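Local coordinates for protein alpha-amylase (Eisenia fetida, PDB 6M4K) that probably catalyses the endohydrolysis of internal alpha-1,4-glucosidic linkages in starch-like polysaccharides, as a calcium-binding alpha-amylase of glycoside hydrolase family 13, at residues Val340-Ser345 with Asn393-His398; Arg387-Tyr392 with Ser454-Arg459; Phe197-Cys202 with Gly208-Ile213. All coordinates share one frame; numbering follows the deposited sequence.

Contact 1 of 3, residues Val340-Ser345 with Asn393-His398; sequences VRLMSS and NMVRFH
Leu342 turns its CG away from its own carbonyl carbon (chi1 -53°) and Val395 sets CG2 in the same relation to its backbone, and these two choices bring one methyl of each into touch: Leu342 CD1 lies 4.1 Å from Val395 CG2. The setting is the TIM barrel of family 13, where the last strand, 339-344, presents alternate side chains to helix 389-401 packed outside the barrel. Val340 and Leu342 point at the helix, while Arg341, between them on the other side of the strand, bonds Gln46 and rests against Phe298 in a cation-pi contact. The two aliphatic side chains meet at a slant, methyl against methyl; the backbones stay well apart, with Val340 CA and Val395 CA separated by 9.7 Å. One turn further along the helix, His398 extends its ring toward the start of the strand. Both ring nitrogens are engaged elsewhere, ND1 with the carbonyl of Leu333 and NE2 with the carboxylate of Asp17, which fixes the ring's rotation and would favour a positively charged imidazole. What remains for the strand is a carbon: His398 CE1 sits 4.4 Å from Val340 CG2, approached obliquely.

Contact 2 of 3, residues Arg387-Tyr392 with Ser454-Arg459; sequences RWREMY and SCDNNR
One face of the Arg389 guanidinium takes the carbonyl oxygen of Ser454, which stands 3.5 Å above the plane and toward its rim, so no N-H points at this oxygen. The Tyr392 ring, one turn along the same helix, has Arg389 CA over one face, while Arg387 C and a water lie in its plane at the edge. That water joins the two segments: it is 2.7 Å from Tyr392 OH and donates to Asp456 OD1 over 2.8 Å. The same carboxylate oxygen is also bonded to Ser465, so it has two partners. Arg389 leaves the helix extended, with CG anti to the backbone N, and then bends at chi3 (67°); the bend lays CD 3.6 Å from Cys455 O and 3.8 Å from Asp456 OD1. The guanidinium and the carboxylate are steeply inclined, 67° between planes, and their charged atoms stay apart, Arg389 NE being 5.0 Å from Asp456 OD1. Arg389 NE instead bonds the carbonyl of Ile453. With an alanine in place of Arg389, the Ile453 carbonyl would probably be left without its guanidinium donor and the backbone at Ser454 and Cys455 without the side chain that lies against it. Glu390 OE2, engaged with Lys326 and Asn490, lies well out of the guanidinium plane and gives Arg389 NH2 a long, purely electrostatic pairing. Cys455 is tied to Cys469 by a disulfide. The first turn of helix 389-401, with Trp388 at its N-cap position, thus meets a cross-linked loop of the C-terminal all-beta domain, an interface between barrel and beta domain of the kind found in family 13 alpha-amylases.

Contact 3 of 3, residues Phe197-Cys202 with Gly208-Ile213; sequences FRLDAC and GDLEAI
Leu210 faces Leu199 and Cys202 with its two branches divided between them: CD2 goes to Leu199 CD1 at 3.9 Å, and CD1 to Cys202 SG, also at 3.9 Å. The two leucines run in opposite senses and slide past one another, touching through one methyl of each. Leu210 points at the strand, and with CG anti to the carbonyl carbon (chi1 -75°) its branches are set at Leu199 and Cys202. Cys202, just beyond the strand, turns its sulfur by a similar torsion to meet the second branch, and CD1 also comes within 4.2 Å of Cys202 CB. Leu199 rests on Ile233, and both Cys202 and Leu210 touch Gln235, so the three side chains pack against the next strand as well. The neighbours of Leu199 in sequence serve the other side: Arg198 NH1 bonds Asp200 OD1 at 2.9 Å, meeting the carboxylate on its anti side at a bent N-H...O angle of 144°, and also pairs with Asp101. The short connection between the segments carries His204, a calcium ligand. Strand 196-199, helix 207-214 and strand 232-235 form the beta-alpha-beta unit whose first strand and helix are joined here, within the TIM barrel of family 13.

How the contacts relate
Contacts 1 and 2 use successive parts of helix 389-401, and their centres are 11 Å apart. The helix lies between barrel and C-terminal domain: Val395 and His398 meet the strand, while Arg389, Asn393 and Arg396 meet the loop 454-459, with a probable hydrogen bond from Arg396 NH2 to Asp456 O at 2.9 Å. Contact 3, on another strand of the same barrel, has its centre 26 Å from that of contact 1, yet inside the barrel Arg341 NH1 approaches Arg198 CG to 4.3 Å. Contacts 2 and 3 are about 19 Å apart at their nearest atoms. The calcium is about 9 Å from the Leu210 side chain of contact 3; contacts 1 and 2 lie away from it.

Contact 1 of 3, residues Val340-Ser345 with Asn393-His398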
# COMPACT_ATOMS: atom_id res chain seq x y z
N VAL A 340 -7.08 -1.60 4.09
CA VAL A 340 -6.36 -2.47 3.15
C VAL A 340 -5.92 -1.69 1.91
O VAL A 340 -6.73 -1.04 1.25
CB VAL A 340 -7.22 -3.66 2.73
CG1 VAL A 340 -6.49 -4.49 1.66
CG2 VAL A 340 -7.58 -4.52 3.94
N ARG A 341 -4.63 -1.80 1.59
CA ARG A 341 -4.06 -1.29 0.36
C ARG A 341 -3.52 -2.47 -0.44
O ARG A 341 -2.80 -3.31 0.10
CB ARG A 341 -2.92 -0.30 0.66
CG ARG A 341 -2.26 0.29 -0.58
CD ARG A 341 -1.05 1.14 -0.23
NE ARG A 341 0.03 0.33 0.33
CZ ARG A 341 1.07 0.81 1.02
NH1 ARG A 341 1.19 2.11 1.23
NH2 ARG A 341 1.99 -0.02 1.50
N LEU A 342 -3.87 -2.54 -1.72
CA LEU A 342 -3.30 -3.52 -2.64
C LEU A 342 -2.20 -2.88 -3.47
O LEU A 342 -2.38 -1.81 -4.04
CB LEU A 342 -4.37 -4.05 -3.60
CG LEU A 342 -5.66 -4.62 -3.02
CD1 LEU A 342 -6.47 -5.32 -4.10
CD2 LEU A 342 -5.37 -5.58 -1.89
N MET A 343 -1.06 -3.55 -3.54
CA MET A 343 -0.00 -3.15 -4.45
C MET A 343 -0.43 -3.41 -5.89
O MET A 343 -1.14 -4.38 -6.19
CB MET A 343 1.24 -3.99 -4.14
CG MET A 343 2.46 -3.69 -5.01
SD MET A 343 2.97 -1.99 -4.78
CE MET A 343 4.22 -1.89 -6.07
N SER A 344 -0.00 -2.53 -6.80
CA SER A 344 -0.13 -2.77 -8.23
C SER A 344 1.22 -2.50 -8.87
O SER A 344 1.74 -1.39 -8.78
CB SER A 344 -1.23 -1.90 -8.86
OG SER A 344 -1.59 -2.42 -10.13
N SER A 345 1.79 -3.54 -9.49
CA SER A 345 3.21 -3.59 -9.80
C SER A 345 3.50 -3.57 -11.29
O SER A 345 2.63 -3.80 -12.14
CB SER A 345 3.82 -4.88 -9.25
OG SER A 345 3.49 -5.06 -7.89
N ASN A 393 -12.72 -9.58 -7.05
CA ASN A 393 -13.89 -10.25 -6.49
C ASN A 393 -13.80 -10.38 -4.97
O ASN A 393 -14.82 -10.42 -4.29
CB ASN A 393 -14.12 -11.60 -7.17
CG ASN A 393 -15.00 -11.47 -8.40
OD1 ASN A 393 -15.41 -10.37 -8.76
ND2 ASN A 393 -15.30 -12.60 -9.03
N MET A 394 -12.58 -10.44 -4.43
CA MET A 394 -12.44 -10.39 -2.98
C MET A 394 -12.59 -8.97 -2.44
O MET A 394 -12.96 -8.82 -1.27
CB MET A 394 -11.13 -11.03 -2.52
CG MET A 394 -11.15 -12.57 -2.58
SD MET A 394 -12.53 -13.32 -1.71
CE MET A 394 -12.29 -12.68 -0.05
N VAL A 395 -12.33 -7.95 -3.25
CA VAL A 395 -12.71 -6.59 -2.85
C VAL A 395 -14.23 -6.48 -2.77
O VAL A 395 -14.76 -5.91 -1.80
CB VAL A 395 -12.09 -5.57 -3.81
CG1 VAL A 395 -12.71 -4.17 -3.63
CG2 VAL A 395 -10.57 -5.54 -3.62
N ARG A 396 -14.94 -7.04 -3.74
CA ARG A 396 -16.40 -7.08 -3.66
C ARG A 396 -16.86 -7.86 -2.42
O ARG A 396 -17.76 -7.40 -1.71
CB ARG A 396 -17.00 -7.64 -4.95
CG ARG A 396 -18.53 -7.65 -4.95
CD ARG A 396 -19.09 -7.92 -6.33
NE ARG A 396 -18.71 -9.25 -6.78
CZ ARG A 396 -19.10 -9.80 -7.93
NH1 ARG A 396 -19.88 -9.13 -8.76
NH2 ARG A 396 -18.70 -11.03 -8.24
N PHE A 397 -16.24 -9.01 -2.14
CA PHE A 397 -16.54 -9.75 -0.92
C PHE A 397 -16.35 -8.86 0.30
O PHE A 397 -17.23 -8.77 1.17
CB PHE A 397 -15.61 -10.98 -0.84
CG PHE A 397 -15.83 -11.88 0.37
CD1 PHE A 397 -15.39 -11.50 1.63
CD2 PHE A 397 -16.39 -13.15 0.21
CE1 PHE A 397 -15.56 -12.34 2.72
CE2 PHE A 397 -16.56 -14.00 1.29
CZ PHE A 397 -16.15 -13.59 2.55
N HIS A 398 -15.20 -8.20 0.38
CA HIS A 398 -14.90 -7.29 1.48
C HIS A 398 -15.97 -6.22 1.62
O HIS A 398 -16.42 -5.92 2.73
CB HIS A 398 -13.55 -6.64 1.15
CG HIS A 398 -13.12 -5.54 2.08
ND1 HIS A 398 -12.26 -5.75 3.13
CD2 HIS A 398 -13.39 -4.21 2.07
CE1 HIS A 398 -12.02 -4.60 3.74
NE2 HIS A 398 -12.71 -3.66 3.13

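Contact 2 of 3, residues Arg387-Tyr392 with Ser454-Arg459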
# COMPACT_ATOMS: atom_id res chain seq x y z
N ARG A 387 -6.53 -5.62 -10.88
CA ARG A 387 -7.42 -6.13 -11.92
C ARG A 387 -7.48 -7.65 -11.99
O ARG A 387 -8.19 -8.18 -12.85
CB ARG A 387 -7.02 -5.58 -13.29
CG ARG A 387 -7.28 -4.10 -13.52
CD ARG A 387 -7.56 -3.86 -14.99
NE ARG A 387 -7.72 -2.46 -15.35
CZ ARG A 387 -8.31 -2.07 -16.48
NH1 ARG A 387 -8.78 -2.99 -17.33
NH2 ARG A 387 -8.43 -0.78 -16.77
N TRP A 388 -6.76 -8.38 -11.14
CA TRP A 388 -6.92 -9.83 -11.11
C TRP A 388 -8.28 -10.16 -10.52
O TRP A 388 -8.69 -9.59 -9.51
CB TRP A 388 -5.85 -10.46 -10.22
CG TRP A 388 -4.42 -10.33 -10.69
CD1 TRP A 388 -3.96 -9.63 -11.76
CD2 TRP A 388 -3.28 -10.93 -10.08
NE1 TRP A 388 -2.58 -9.76 -11.86
CE2 TRP A 388 -2.15 -10.56 -10.83
CE3 TRP A 388 -3.11 -11.76 -8.97
CZ2 TRP A 388 -0.87 -10.99 -10.51
CZ3 TRP A 388 -1.83 -12.18 -8.65
CH2 TRP A 388 -0.73 -11.79 -9.42
N ARG A 389 -8.98 -11.12 -11.14
CA ARG A 389 -10.32 -11.48 -10.67
C ARG A 389 -10.29 -11.90 -9.20
O ARG A 389 -11.21 -11.56 -8.44
CB ARG A 389 -10.92 -12.59 -11.53
CG ARG A 389 -12.35 -13.00 -11.12
CD ARG A 389 -12.81 -14.26 -11.87
NE ARG A 389 -11.99 -15.38 -11.42
CZ ARG A 389 -10.97 -15.90 -12.10
NH1 ARG A 389 -10.66 -15.45 -13.31
NH2 ARG A 389 -10.27 -16.88 -11.54
N GLU A 390 -9.27 -12.66 -8.80
CA GLU A 390 -9.20 -13.11 -7.41
C GLU A 390 -9.12 -11.93 -6.46
O GLU A 390 -9.65 -11.99 -5.34
CB GLU A 390 -8.01 -14.05 -7.23
CG GLU A 390 -8.05 -15.31 -8.11
CD GLU A 390 -7.37 -15.16 -9.46
OE1 GLU A 390 -7.19 -14.03 -9.97
OE2 GLU A 390 -6.98 -16.21 -10.04
N MET A 391 -8.49 -10.84 -6.90
CA MET A 391 -8.40 -9.63 -6.08
C MET A 391 -9.70 -8.84 -6.12
O MET A 391 -10.29 -8.54 -5.08
CB MET A 391 -7.25 -8.74 -6.55
CG MET A 391 -5.95 -9.02 -5.85
SD MET A 391 -5.42 -10.73 -6.06
CE MET A 391 -3.72 -10.62 -5.50
N TYR A 392 -10.16 -8.47 -7.32
CA TYR A 392 -11.32 -7.58 -7.35
C TYR A 392 -12.59 -8.26 -6.86
O TYR A 392 -13.45 -7.60 -6.26
CB TYR A 392 -11.49 -6.84 -8.68
CG TYR A 392 -11.86 -7.66 -9.90
CD1 TYR A 392 -13.12 -8.22 -10.03
CD2 TYR A 392 -10.97 -7.81 -10.95
CE1 TYR A 392 -13.47 -8.95 -11.17
CE2 TYR A 392 -11.31 -8.51 -12.09
CZ TYR A 392 -12.54 -9.09 -12.19
OH TYR A 392 -12.87 -9.80 -13.33
N SER A 454 -13.19 -18.23 -8.58
CA SER A 454 -13.08 -18.81 -9.92
C SER A 454 -14.14 -18.32 -10.89
O SER A 454 -13.93 -18.42 -12.11
CB SER A 454 -13.16 -20.34 -9.84
OG SER A 454 -14.40 -20.79 -9.34
N CYS A 455 -15.26 -17.78 -10.41
CA CYS A 455 -16.37 -17.37 -11.24
C CYS A 455 -16.51 -15.85 -11.24
O CYS A 455 -15.97 -15.16 -10.37
CB CYS A 455 -17.68 -18.01 -10.76
SG CYS A 455 -17.57 -19.80 -10.53
N ASP A 456 -17.26 -15.34 -12.22
CA ASP A 456 -17.41 -13.90 -12.36
C ASP A 456 -18.46 -13.34 -11.41
O ASP A 456 -18.31 -12.23 -10.90
CB ASP A 456 -17.80 -13.56 -13.80
CG ASP A 456 -16.74 -13.98 -14.79
OD1 ASP A 456 -15.54 -13.79 -14.51
OD2 ASP A 456 -17.13 -14.53 -15.85
N ASN A 457 -19.53 -14.10 -11.17
CA ASN A 457 -20.69 -13.63 -10.45
C ASN A 457 -20.85 -14.40 -9.14
O ASN A 457 -20.22 -15.45 -8.94
CB ASN A 457 -21.94 -13.79 -11.34
CG ASN A 457 -21.74 -13.18 -12.72
OD1 ASN A 457 -21.20 -12.08 -12.84
ND2 ASN A 457 -22.15 -13.90 -13.75
N ASN A 458 -21.67 -13.88 -8.24
CA ASN A 458 -21.86 -14.51 -6.94
C ASN A 458 -23.00 -15.52 -6.92
O ASN A 458 -23.17 -16.22 -5.92
CB ASN A 458 -22.09 -13.46 -5.85
CG ASN A 458 -23.52 -12.96 -5.83
OD1 ASN A 458 -24.00 -12.35 -6.79
ND2 ASN A 458 -24.22 -13.22 -4.73
N ARG A 459 -23.78 -15.60 -7.99
CA ARG A 459 -24.92 -16.50 -8.07
C ARG A 459 -25.11 -16.86 -9.54
O ARG A 459 -24.65 -16.14 -10.43
CB ARG A 459 -26.19 -15.83 -7.53
CG ARG A 459 -26.63 -14.63 -8.34
CD ARG A 459 -27.84 -13.99 -7.69
NE ARG A 459 -28.25 -12.77 -8.38
CZ ARG A 459 -29.23 -11.98 -7.95
NH1 ARG A 459 -29.89 -12.29 -6.84
NH2 ARG A 459 -29.55 -10.89 -8.63
O HOH W 1 -15.03 -11.36 -13.19

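Contact 3 of 3, residues Phe197-Cys202 with Gly208-Ile213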
# COMPACT_ATOMS: atom_id res chain seq x y z
N PHE A 197 -2.31 11.71 2.21
CA PHE A 197 -0.90 11.48 1.94
C PHE A 197 -0.44 10.18 2.57
O PHE A 197 -0.81 9.87 3.72
CB PHE A 197 -0.02 12.61 2.48
CG PHE A 197 -0.32 13.94 1.87
CD1 PHE A 197 -1.36 14.73 2.36
CD2 PHE A 197 0.42 14.40 0.80
CE1 PHE A 197 -1.65 15.95 1.76
CE2 PHE A 197 0.14 15.61 0.21
CZ PHE A 197 -0.90 16.39 0.69
N ARG A 198 0.36 9.42 1.83
CA ARG A 198 1.22 8.39 2.38
C ARG A 198 2.55 9.07 2.68
O ARG A 198 3.24 9.52 1.75
CB ARG A 198 1.42 7.30 1.32
CG ARG A 198 2.41 6.20 1.71
CD ARG A 198 3.77 6.34 1.02
NE ARG A 198 4.65 5.23 1.40
CZ ARG A 198 5.98 5.24 1.27
NH1 ARG A 198 6.60 6.28 0.75
NH2 ARG A 198 6.68 4.18 1.67
N LEU A 199 2.91 9.22 3.95
CA LEU A 199 4.12 9.96 4.31
C LEU A 199 5.33 9.02 4.36
O LEU A 199 5.41 8.13 5.21
CB LEU A 199 3.94 10.77 5.59
CG LEU A 199 2.96 11.94 5.49
CD1 LEU A 199 2.94 12.69 6.81
CD2 LEU A 199 3.29 12.90 4.35
N ASP A 200 6.27 9.24 3.45
CA ASP A 200 7.48 8.44 3.34
C ASP A 200 8.41 8.63 4.54
O ASP A 200 8.57 9.74 5.05
CB ASP A 200 8.20 8.90 2.08
CG ASP A 200 9.46 8.14 1.81
OD1 ASP A 200 9.36 6.94 1.49
OD2 ASP A 200 10.56 8.75 1.87
N ALA A 201 9.04 7.54 4.97
CA ALA A 201 10.20 7.58 5.87
C ALA A 201 9.90 8.25 7.22
O ALA A 201 10.75 8.93 7.80
CB ALA A 201 11.42 8.21 5.20
N CYS A 202 8.70 8.02 7.75
CA CYS A 202 8.32 8.69 8.99
C CYS A 202 9.13 8.24 10.19
O CYS A 202 9.25 9.00 11.16
CB CYS A 202 6.82 8.54 9.26
SG CYS A 202 5.80 9.63 8.27
N GLY A 208 6.94 15.02 16.87
CA GLY A 208 6.64 16.42 17.14
C GLY A 208 6.78 17.31 15.92
O GLY A 208 6.05 18.29 15.77
N ASP A 209 7.72 16.98 15.02
CA ASP A 209 7.86 17.76 13.79
C ASP A 209 6.70 17.46 12.85
O ASP A 209 6.14 18.38 12.24
CB ASP A 209 9.18 17.44 13.09
CG ASP A 209 10.40 17.92 13.87
OD1 ASP A 209 10.25 18.78 14.77
OD2 ASP A 209 11.50 17.44 13.59
N LEU A 210 6.33 16.18 12.73
CA LEU A 210 5.14 15.82 11.96
C LEU A 210 3.90 16.51 12.52
O LEU A 210 3.07 17.02 11.75
CB LEU A 210 4.96 14.30 11.95
CG LEU A 210 5.93 13.54 11.04
CD1 LEU A 210 5.95 12.06 11.37
CD2 LEU A 210 5.54 13.74 9.56
N GLU A 211 3.76 16.56 13.85
CA GLU A 211 2.59 17.23 14.42
C GLU A 211 2.54 18.70 14.04
O GLU A 211 1.47 19.23 13.72
CB GLU A 211 2.57 17.07 15.94
CG GLU A 211 1.35 17.72 16.60
CD GLU A 211 1.36 17.62 18.11
OE1 GLU A 211 2.01 16.70 18.64
OE2 GLU A 211 0.73 18.47 18.76
N ALA A 212 3.70 19.36 14.03
CA ALA A 212 3.75 20.78 13.68
C ALA A 212 3.41 21.00 12.21
O ALA A 212 2.76 21.99 11.87
CB ALA A 212 5.14 21.35 13.98
N ILE A 213 3.86 20.11 11.33
CA ILE A 213 3.52 20.22 9.91
C ILE A 213 2.03 19.97 9.70
O ILE A 213 1.34 20.73 9.01
CB ILE A 213 4.39 19.27 9.08
CG1 ILE A 213 5.86 19.68 9.17
CG2 ILE A 213 3.90 19.22 7.63
CD1 ILE A 213 6.83 18.62 8.66